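Long-range contact in Avidin/streptavidin (Shewanella denitrificans, PDB 3SZI), which probably binds biotin, as a dimeric member of the avidin family built on an eight-stranded antiparallel beta-barrel: residues A[15-20]-A[113-118]. Residues are numbered along the deposited sequence; the frame is centred on the assembly and turned at random. Where two conformers were deposited one is given.
Sequences NQDGST and GQDVFS
N15 lays its CB over one face of the F117 ring, a CH-pi contact 3.8 Å from the ring centroid. From CB the side chain runs alongside the phenyl group, the amide plane tilted 37° from the ring. Its first torsion (chi1 72°) sets CG between the backbone N and the carbonyl carbon, 4.0 Å from F117 CE2. At the tip the two branches part: ND2 faces the D115 carboxylate, 3.3 Å from OD2, while OD1 turns back into its own loop and accepts D17 N at 2.8 Å, an Asx turn, and S19 N from the opposite face of the amide. The backbone here makes a type I turn from N15 to G18, in the loop between strands 12-15 and 20-26 of the avidin barrel, which the first and last strands close. With an alanine in its place, D17 N and S19 N would probably lose their shared acceptor, and the loop would be held less firmly. Q16 spans two residues of strand 111-120: NE2 gives a hydrogen bond to D115 OD1 at 2.9 Å, from above the carboxylate plane, and OE1 takes V116 N at 3.2 Å. W80 NE1 donates to D115 OD2 from strand 73-86.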
loop_
_atom_site.group_PDB
_atom_site.type_symbol
_atom_site.label_atom_id
_atom_site.label_comp_id
_atom_site.label_asym_id
_atom_site.label_seq_id
_atom_site.Cartn_x
_atom_site.Cartn_y
_atom_site.Cartn_z
ATOM N N ASN A 15 -14.110 10.558 0.666
ATOM C CA ASN A 15 -13.398 11.263 1.732
ATOM C C ASN A 15 -13.781 12.739 1.781
ATOM O O ASN A 15 -14.694 13.182 1.072
ATOM C CB ASN A 15 -11.883 11.028 1.660
ATOM C CG ASN A 15 -11.217 11.749 0.478
ATOM O OD1 ASN A 15 -11.811 12.649 -0.128
ATOM N ND2 ASN A 15 -9.983 11.341 0.139
ATOM N N GLN A 16 -13.118 13.460 2.674
ATOM C CA GLN A 16 -13.431 14.853 2.914
ATOM C C GLN A 16 -13.214 15.762 1.707
ATOM O O GLN A 16 -13.734 16.891 1.703
ATOM C CB GLN A 16 -12.599 15.368 4.096
ATOM C CG GLN A 16 -11.109 15.492 3.812
ATOM C CD GLN A 16 -10.326 14.161 3.782
ATOM O OE1 GLN A 16 -10.746 13.139 4.332
ATOM N NE2 GLN A 16 -9.173 14.185 3.134
ATOM N N ASP A 17 -12.444 15.286 0.720
ATOM C CA ASP A 17 -12.189 16.064 -0.506
ATOM C C ASP A 17 -13.179 15.692 -1.600
ATOM O O ASP A 17 -13.142 16.257 -2.688
ATOM C CB ASP A 17 -10.784 15.785 -1.028
ATOM C CG ASP A 17 -9.695 16.126 -0.037
ATOM O OD1 ASP A 17 -9.792 17.190 0.614
ATOM O OD2 ASP A 17 -8.711 15.356 0.066
ATOM N N GLY A 18 -14.015 14.700 -1.349
ATOM C CA GLY A 18 -14.915 14.219 -2.397
ATOM C C GLY A 18 -14.308 13.150 -3.281
ATOM O O GLY A 18 -14.914 12.775 -4.271
ATOM N N SER A 19 -13.122 12.659 -2.925
ATOM C CA SER A 19 -12.463 11.591 -3.677
ATOM C C SER A 19 -13.080 10.266 -3.295
ATOM O O SER A 19 -13.474 10.090 -2.152
ATOM C CB SER A 19 -10.971 11.562 -3.362
ATOM O OG SER A 19 -10.382 12.821 -3.647
ATOM N N THR A 20 -13.148 9.323 -4.241
ATOM C CA THR A 20 -13.829 8.080 -3.951
ATOM C C THR A 20 -12.976 6.858 -4.278
ATOM O O THR A 20 -12.354 6.783 -5.341
ATOM C CB THR A 20 -15.155 7.987 -4.782
ATOM O OG1 THR A 20 -15.937 9.169 -4.548
ATOM C CG2 THR A 20 -15.995 6.744 -4.427
ATOM N N GLY A 113 -0.308 12.088 5.055
ATOM C CA GLY A 113 -1.518 12.795 5.365
ATOM C C GLY A 113 -2.551 11.819 5.890
ATOM O O GLY A 113 -2.291 10.618 6.040
ATOM N N GLN A 114 -3.730 12.355 6.144
ATOM C CA GLN A 114 -4.807 11.560 6.681
ATOM C C GLN A 114 -6.085 11.776 5.884
ATOM O O GLN A 114 -6.454 12.908 5.576
ATOM C CB GLN A 114 -5.010 11.928 8.133
ATOM C CG GLN A 114 -6.231 11.333 8.741
ATOM C CD GLN A 114 -6.540 11.974 10.068
ATOM O OE1 GLN A 114 -6.229 13.152 10.288
ATOM N NE2 GLN A 114 -7.135 11.210 10.967
ATOM N N ASP A 115 -6.745 10.662 5.532
ATOM C CA ASP A 115 -8.049 10.708 4.861
ATOM C C ASP A 115 -9.033 9.877 5.674
ATOM O O ASP A 115 -8.703 8.792 6.120
ATOM C CB ASP A 115 -7.995 10.048 3.475
ATOM C CG ASP A 115 -7.395 10.937 2.390
ATOM O OD1 ASP A 115 -7.201 12.150 2.602
ATOM O OD2 ASP A 115 -7.094 10.391 1.317
ATOM N N VAL A 116 -10.240 10.383 5.845
ATOM C CA VAL A 116 -11.323 9.564 6.406
ATOM C C VAL A 116 -12.403 9.455 5.354
ATOM O O VAL A 116 -12.739 10.451 4.709
ATOM C CB VAL A 116 -11.878 10.172 7.694
ATOM C CG1 VAL A 116 -13.054 9.313 8.268
ATOM C CG2 VAL A 116 -10.746 10.283 8.713
ATOM N N PHE A 117 -12.929 8.241 5.174
ATOM C CA PHE A 117 -13.907 7.973 4.129
ATOM C C PHE A 117 -15.222 7.519 4.743
ATOM O O PHE A 117 -15.220 6.745 5.715
ATOM C CB PHE A 117 -13.431 6.821 3.205
ATOM C CG PHE A 117 -12.164 7.109 2.436
ATOM C CD1 PHE A 117 -10.910 6.988 3.032
ATOM C CD2 PHE A 117 -12.229 7.474 1.099
ATOM C CE1 PHE A 117 -9.733 7.248 2.281
ATOM C CE2 PHE A 117 -11.075 7.709 0.353
ATOM C CZ PHE A 117 -9.835 7.612 0.949
ATOM N N SER A 118 -16.333 7.979 4.167
ATOM C CA SER A 118 -17.662 7.505 4.551
ATOM C C SER A 118 -18.239 6.619 3.459
ATOM O O SER A 118 -17.939 6.799 2.286
ATOM C CB SER A 118 -18.619 8.678 4.782
ATOM O OG SER A 118 -19.895 8.213 5.197
#